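Local coordinates for protein transferrin (Manduca sexta, PDB 6WB6) that transports iron in the insect, binding a single ferric ion per molecule together with carbonate as the accompanying anion, at residues G123-L128 with A336-V341; L252-S257 with C266-R271. All coordinates share one frame; numbering follows the deposited sequence.

Contact 1 (G123-L128 with A336-V341); sequences GYKIPL and ANYTEV. With NAG (2-acetamido-2-deoxy-beta-D-glucopyranose), chain C; CO3 (carbonate ion), chain G.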
loop_
_atom_site.group_PDB
_atom_site.type_symbol
_atom_site.label_atom_id
_atom_site.label_comp_id
_atom_site.label_asym_id
_atom_site.label_seq_id
_atom_site.Cartn_x
_atom_site.Cartn_y
_atom_site.Cartn_z
ATOM N N GLY A 123 -12.574 -16.991 -0.585
ATOM C CA GLY A 123 -11.546 -18.006 -0.490
ATOM C C GLY A 123 -10.572 -17.833 0.642
ATOM O O GLY A 123 -9.694 -18.682 0.814
ATOM N N TYR A 124 -10.693 -16.775 1.440
ATOM C CA TYR A 124 -9.720 -16.563 2.507
ATOM C C TYR A 124 -10.264 -15.829 3.734
ATOM O O TYR A 124 -10.297 -16.402 4.834
ATOM C CB TYR A 124 -8.537 -15.811 1.929
ATOM C CG TYR A 124 -7.352 -15.728 2.812
ATOM C CD1 TYR A 124 -6.367 -16.711 2.783
ATOM C CD2 TYR A 124 -7.189 -14.657 3.674
ATOM C CE1 TYR A 124 -5.240 -16.617 3.592
ATOM C CE2 TYR A 124 -6.068 -14.557 4.501
ATOM C CZ TYR A 124 -5.100 -15.527 4.459
ATOM O OH TYR A 124 -3.988 -15.400 5.281
ATOM N N LYS A 125 -10.668 -14.566 3.560
ATOM C CA LYS A 125 -11.136 -13.757 4.676
ATOM C C LYS A 125 -12.383 -14.335 5.304
ATOM O O LYS A 125 -12.499 -14.377 6.525
ATOM C CB LYS A 125 -11.406 -12.325 4.220
ATOM C CG LYS A 125 -10.196 -11.664 3.566
ATOM C CD LYS A 125 -10.368 -10.182 3.369
ATOM C CE LYS A 125 -11.326 -9.861 2.229
ATOM N NZ LYS A 125 -11.566 -8.369 2.132
ATOM N N ILE A 126 -13.335 -14.775 4.494
ATOM C CA ILE A 126 -14.561 -15.344 5.041
ATOM C C ILE A 126 -14.199 -16.665 5.725
ATOM O O ILE A 126 -14.482 -16.837 6.925
ATOM C CB ILE A 126 -15.620 -15.485 3.933
ATOM C CG1 ILE A 126 -16.134 -14.083 3.547
ATOM C CG2 ILE A 126 -16.761 -16.411 4.335
ATOM C CD1 ILE A 126 -17.236 -14.105 2.551
ATOM N N PRO A 127 -13.554 -17.608 5.048
ATOM C CA PRO A 127 -13.205 -18.851 5.755
ATOM C C PRO A 127 -12.471 -18.595 7.060
ATOM O O PRO A 127 -12.752 -19.243 8.073
ATOM C CB PRO A 127 -12.339 -19.584 4.738
ATOM C CG PRO A 127 -12.901 -19.208 3.448
ATOM C CD PRO A 127 -13.297 -17.739 3.595
ATOM N N LEU A 128 -11.529 -17.660 7.069
ATOM C CA LEU A 128 -10.831 -17.385 8.312
ATOM C C LEU A 128 -11.790 -16.839 9.353
ATOM O O LEU A 128 -11.722 -17.234 10.520
ATOM C CB LEU A 128 -9.671 -16.428 8.072
ATOM C CG LEU A 128 -8.386 -17.050 7.545
ATOM C CD1 LEU A 128 -7.431 -15.996 7.008
ATOM C CD2 LEU A 128 -7.685 -17.835 8.614
ATOM N N ALA A 336 -25.238 -9.537 5.442
ATOM C CA ALA A 336 -24.361 -10.345 4.631
ATOM C C ALA A 336 -23.437 -11.196 5.486
ATOM O O ALA A 336 -22.678 -11.994 4.934
ATOM C CB ALA A 336 -23.535 -9.459 3.706
ATOM N N ASN A 337 -23.537 -11.071 6.816
ATOM C CA ASN A 337 -22.521 -11.547 7.757
ATOM C C ASN A 337 -21.159 -10.925 7.472
ATOM O O ASN A 337 -20.119 -11.521 7.742
ATOM C CB ASN A 337 -22.406 -13.066 7.744
ATOM C CG ASN A 337 -23.660 -13.744 8.261
ATOM O OD1 ASN A 337 -24.381 -13.197 9.094
ATOM N ND2 ASN A 337 -23.926 -14.937 7.773
ATOM N N TYR A 338 -21.142 -9.726 6.914
ATOM C CA TYR A 338 -19.881 -9.180 6.441
ATOM C C TYR A 338 -19.233 -8.241 7.443
ATOM O O TYR A 338 -18.054 -7.926 7.289
ATOM C CB TYR A 338 -20.097 -8.471 5.093
ATOM C CG TYR A 338 -18.833 -8.281 4.306
ATOM C CD1 TYR A 338 -18.233 -9.348 3.672
ATOM C CD2 TYR A 338 -18.242 -7.033 4.194
ATOM C CE1 TYR A 338 -17.088 -9.184 2.938
ATOM C CE2 TYR A 338 -17.078 -6.858 3.467
ATOM C CZ TYR A 338 -16.516 -7.948 2.830
ATOM O OH TYR A 338 -15.360 -7.809 2.120
ATOM N N THR A 339 -19.964 -7.766 8.450
ATOM C CA THR A 339 -19.305 -6.970 9.485
ATOM C C THR A 339 -18.283 -7.825 10.221
ATOM O O THR A 339 -17.159 -7.381 10.484
ATOM C CB THR A 339 -20.334 -6.401 10.462
ATOM O OG1 THR A 339 -21.445 -5.859 9.742
ATOM C CG2 THR A 339 -19.692 -5.301 11.320
ATOM N N GLU A 340 -18.658 -9.074 10.517
ATOM C CA GLU A 340 -17.741 -10.061 11.094
ATOM C C GLU A 340 -16.440 -10.130 10.322
ATOM O O GLU A 340 -15.345 -10.132 10.906
ATOM C CB GLU A 340 -18.404 -11.445 11.083
ATOM C CG GLU A 340 -19.643 -11.556 11.916
ATOM C CD GLU A 340 -20.361 -12.885 11.705
ATOM O OE1 GLU A 340 -19.770 -13.941 12.013
ATOM O OE2 GLU A 340 -21.512 -12.859 11.216
ATOM N N VAL A 341 -16.553 -10.221 8.995
ATOM C CA VAL A 341 -15.385 -10.302 8.122
ATOM C C VAL A 341 -14.558 -9.031 8.225
ATOM O O VAL A 341 -13.332 -9.069 8.341
ATOM C CB VAL A 341 -15.842 -10.551 6.673
ATOM C CG1 VAL A 341 -14.665 -10.710 5.767
ATOM C CG2 VAL A 341 -16.729 -11.766 6.599
HETATM C C1 NAG C . -25.089 -15.605 8.271
HETATM C C2 NAG C . -25.786 -16.381 7.168
HETATM C C3 NAG C . -26.856 -17.361 7.662
HETATM C C4 NAG C . -26.435 -18.126 8.921
HETATM C C5 NAG C . -25.652 -17.254 9.901
HETATM C C6 NAG C . -24.945 -18.129 10.911
HETATM C C7 NAG C . -25.771 -15.059 5.093
HETATM C C8 NAG C . -26.636 -14.197 4.225
HETATM N N2 NAG C . -26.358 -15.437 6.227
HETATM O O3 NAG C . -27.081 -18.283 6.585
HETATM O O4 NAG C . -27.561 -18.560 9.698
HETATM O O5 NAG C . -24.625 -16.490 9.272
HETATM O O6 NAG C . -24.121 -19.008 10.154
HETATM O O7 NAG C . -24.640 -15.385 4.759
HETATM C C CO3 G . -12.764 -14.016 -3.527
HETATM O O1 CO3 G . -12.081 -13.550 -4.529
HETATM O O2 CO3 G . -12.220 -14.961 -2.851
HETATM O O3 CO3 G . -13.933 -13.574 -3.173
HETATM O O HOH W 1 -13.110 -6.991 0.018
HETATM O O HOH W 2 -13.351 -7.596 3.669
#
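V341 lays its two methyl groups against two neighbouring residues of helix 121-131, the helix whose N-terminal end cradles carbonate in this iron-binding transferrin lobe. CG2 of V341 meets CG1 of I126 at 3.9 Å, while CG1 of V341 lies 4.0 Å from CB of K125. With CG1 anti to its own backbone N (chi1 -177°), the valine spreads both methyls toward the helix, where the CA atoms of I126 and V341 come within 6.0 Å. Helix 338-342 thus leans on helix 121-131 through a small, buried apolar patch. The same valine puts CB over the rim of one face of the Y338 ring in its own segment.

Beyond the patch the contact turns polar. The K125 chain bends at chi3, bringing NZ within 3.8 Å of Y338 OH, which is too long for a direct bond. A water spans this gap, accepting from K125 NZ at 3.0 Å and donating to Y338 OH at 3.2 Å; the hydroxyl also bonds N121 OD1. The K125 side chain comes to about 7 Å from the ferric ion at its nearest atom. The preceding chain ends helix 329-334 in a Schellman motif at N337, whose ND2 carries the glycan. At the carbonate end, G123 N donates to O2 of the anion over 3.1 Å with an N-H...O angle of 153°, beside bonds from R120, T116 and V122.

Contact 2 (L252-S257 with C266-R271); sequences LCVDGS and CSWAAR. With NAG (2-acetamido-2-deoxy-beta-D-glucopyranose), chain C.
C253 and C266 are joined by a disulfide that ties the turn of a beta hairpin to the chain entering strand 269-271. The SG atoms are 2.0 Å apart, and a chi3 of -78° gives the bridge a left-handed twist. C266 turns its CB toward the hairpin and carries SG between its backbone N and carbonyl carbon (chi1 53°), while C253 holds SG beside its N. Both cysteines also touch A259 of strand 258-260.

Apolar contact adds a second point. V254 CG2 comes within 3.6 Å of CB of W268, the two side chains crossing at about a right angle, and the same methyl approaches the indole obliquely. The indole itself extends against A92 and I94 of strand 90-97 and M130 of helix 121-131.

The backbone bonds lie within the hairpin. G256 N to C253 O (2.7 Å) and C253 N to S257 O (2.9 Å) close a turn of the type I/III kind over V254 and D255, with a G1-type bulge at G256, where positive phi would press a side chain against the D255 carbonyl. Between the segments, a water lies 2.7 Å from L252 O and 2.6 Å from C266 O, and can bridge the two carbonyls.

The first glycan sugar packs along the outer side: its O7 lies 3.3 Å from A269 CA, and its O6 approaches V254. At the far end of the strand, R271 NH1 hydrogen-bonds OH of Y90, an iron ligand.

Directly, then, the segments are held by one covalent bond and a small hydrophobic touch; between these two segments the link is chiefly the disulfide, as suits a secreted protein.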
loop_
_atom_site.group_PDB
_atom_site.type_symbol
_atom_site.label_atom_id
_atom_site.label_comp_id
_atom_site.label_asym_id
_atom_site.label_seq_id
_atom_site.Cartn_x
_atom_site.Cartn_y
_atom_site.Cartn_z
ATOM N N LEU A 252 -21.166 -27.605 1.270
ATOM C CA LEU A 252 -21.171 -27.948 2.678
ATOM C C LEU A 252 -21.725 -26.744 3.434
ATOM O O LEU A 252 -21.205 -25.626 3.299
ATOM C CB LEU A 252 -19.764 -28.319 3.142
ATOM C CG LEU A 252 -19.604 -28.633 4.629
ATOM C CD1 LEU A 252 -20.283 -29.941 5.014
ATOM C CD2 LEU A 252 -18.118 -28.680 5.019
ATOM N N CYS A 253 -22.803 -26.966 4.190
ATOM C CA CYS A 253 -23.496 -25.911 4.918
ATOM C C CYS A 253 -22.973 -25.790 6.349
ATOM O O CYS A 253 -22.371 -26.720 6.895
ATOM C CB CYS A 253 -24.999 -26.179 4.913
ATOM S SG CYS A 253 -25.667 -26.591 3.269
ATOM N N VAL A 254 -23.175 -24.609 6.954
ATOM C CA VAL A 254 -22.732 -24.435 8.344
ATOM C C VAL A 254 -23.352 -25.510 9.233
ATOM O O VAL A 254 -22.738 -25.950 10.208
ATOM C CB VAL A 254 -23.055 -23.019 8.872
ATOM C CG1 VAL A 254 -22.536 -22.846 10.334
ATOM C CG2 VAL A 254 -22.444 -21.969 7.987
ATOM N N ASP A 255 -24.578 -25.925 8.928
ATOM C CA ASP A 255 -25.228 -27.118 9.475
ATOM C C ASP A 255 -24.274 -28.292 9.708
ATOM O O ASP A 255 -24.470 -29.110 10.617
ATOM C CB ASP A 255 -26.327 -27.546 8.483
ATOM C CG ASP A 255 -27.645 -27.814 9.139
ATOM O OD1 ASP A 255 -27.667 -28.126 10.346
ATOM O OD2 ASP A 255 -28.669 -27.721 8.435
ATOM N N GLY A 256 -23.238 -28.388 8.885
ATOM C CA GLY A 256 -22.542 -29.623 8.675
ATOM C C GLY A 256 -23.188 -30.502 7.632
ATOM O O GLY A 256 -22.617 -31.539 7.285
ATOM N N SER A 257 -24.366 -30.126 7.135
ATOM C CA SER A 257 -25.088 -30.882 6.127
ATOM C C SER A 257 -24.553 -30.555 4.739
ATOM O O SER A 257 -23.782 -29.620 4.545
ATOM C CB SER A 257 -26.589 -30.586 6.192
ATOM O OG SER A 257 -26.883 -29.221 5.934
ATOM N N CYS A 266 -26.279 -22.976 0.243
ATOM C CA CYS A 266 -26.086 -22.561 1.623
ATOM C C CYS A 266 -24.736 -21.877 1.708
ATOM O O CYS A 266 -23.728 -22.424 1.229
ATOM C CB CYS A 266 -26.125 -23.749 2.572
ATOM S SG CYS A 266 -24.984 -25.059 2.111
ATOM N N SER A 267 -24.719 -20.702 2.333
ATOM C CA SER A 267 -23.592 -19.779 2.282
ATOM C C SER A 267 -23.428 -19.149 3.649
ATOM O O SER A 267 -24.397 -18.669 4.228
ATOM C CB SER A 267 -23.815 -18.698 1.216
ATOM O OG SER A 267 -22.881 -17.631 1.348
ATOM N N TRP A 268 -22.210 -19.170 4.181
ATOM C CA TRP A 268 -21.996 -18.606 5.507
ATOM C C TRP A 268 -21.801 -17.093 5.499
ATOM O O TRP A 268 -21.968 -16.454 6.546
ATOM C CB TRP A 268 -20.801 -19.270 6.212
ATOM C CG TRP A 268 -19.554 -19.551 5.418
ATOM C CD1 TRP A 268 -19.248 -19.133 4.151
ATOM C CD2 TRP A 268 -18.438 -20.340 5.858
ATOM N NE1 TRP A 268 -18.015 -19.611 3.784
ATOM C CE2 TRP A 268 -17.499 -20.354 4.815
ATOM C CE3 TRP A 268 -18.147 -21.032 7.038
ATOM C CZ2 TRP A 268 -16.290 -21.027 4.914
ATOM C CZ3 TRP A 268 -16.954 -21.694 7.134
ATOM C CH2 TRP A 268 -16.035 -21.692 6.073
ATOM N N ALA A 269 -21.444 -16.504 4.362
ATOM C CA ALA A 269 -21.361 -15.056 4.264
ATOM C C ALA A 269 -21.361 -14.662 2.803
ATOM O O ALA A 269 -21.071 -15.479 1.921
ATOM C CB ALA A 269 -20.113 -14.516 4.963
ATOM N N ALA A 270 -21.652 -13.377 2.560
ATOM C CA ALA A 270 -21.644 -12.824 1.218
ATOM C C ALA A 270 -20.853 -11.525 1.199
ATOM O O ALA A 270 -20.778 -10.812 2.187
ATOM C CB ALA A 270 -23.063 -12.557 0.718
ATOM N N ARG A 271 -20.243 -11.233 0.075
ATOM C CA ARG A 271 -19.726 -9.893 -0.137
ATOM C C ARG A 271 -20.870 -8.992 -0.588
ATOM O O ARG A 271 -21.509 -9.279 -1.614
ATOM C CB ARG A 271 -18.618 -9.901 -1.155
ATOM C CG ARG A 271 -17.938 -8.585 -1.299
ATOM C CD ARG A 271 -16.826 -8.754 -2.256
ATOM N NE ARG A 271 -16.018 -7.556 -2.370
ATOM C CZ ARG A 271 -14.996 -7.451 -3.206
ATOM N NH1 ARG A 271 -14.650 -8.480 -3.980
ATOM N NH2 ARG A 271 -14.328 -6.326 -3.267
HETATM C C1 NAG C . -25.089 -15.605 8.271
HETATM C C2 NAG C . -25.786 -16.381 7.168
HETATM C C3 NAG C . -26.856 -17.361 7.662
HETATM C C4 NAG C . -26.435 -18.126 8.921
HETATM C C5 NAG C . -25.652 -17.254 9.901
HETATM C C6 NAG C . -24.945 -18.129 10.911
HETATM C C7 NAG C . -25.771 -15.059 5.093
HETATM C C8 NAG C . -26.636 -14.197 4.225
HETATM N N2 NAG C . -26.358 -15.437 6.227
HETATM O O3 NAG C . -27.081 -18.283 6.585
HETATM O O4 NAG C . -27.561 -18.560 9.698
HETATM O O5 NAG C . -24.625 -16.490 9.272
HETATM O O6 NAG C . -24.121 -19.008 10.154
HETATM O O7 NAG C . -24.640 -15.385 4.759
HETATM O O HOH W 3 -21.435 -23.635 1.431
#

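Contacts 1 and 2 have their centres 11 Å apart in the same transferrin lobe, the N-terminal one, which holds the ferric ion. Along the chain, contact 2 is nested within the loop that contact 1 closes: helix 121-131 comes first, then the hairpin and strand 269-271, and last helix 338-342. The two meet directly: A336 O accepts from A270 N, and N337 ND2, the glycosylated nitrogen, probably donates to W268 O, while I126 packs on W268. Strand 269-271 pairs with strand 90-97 of the mixed sheet; contact 1 and the R271 end of contact 2 lie by the iron site, while the disulfide-tied hairpin stands farther off on the same sheet.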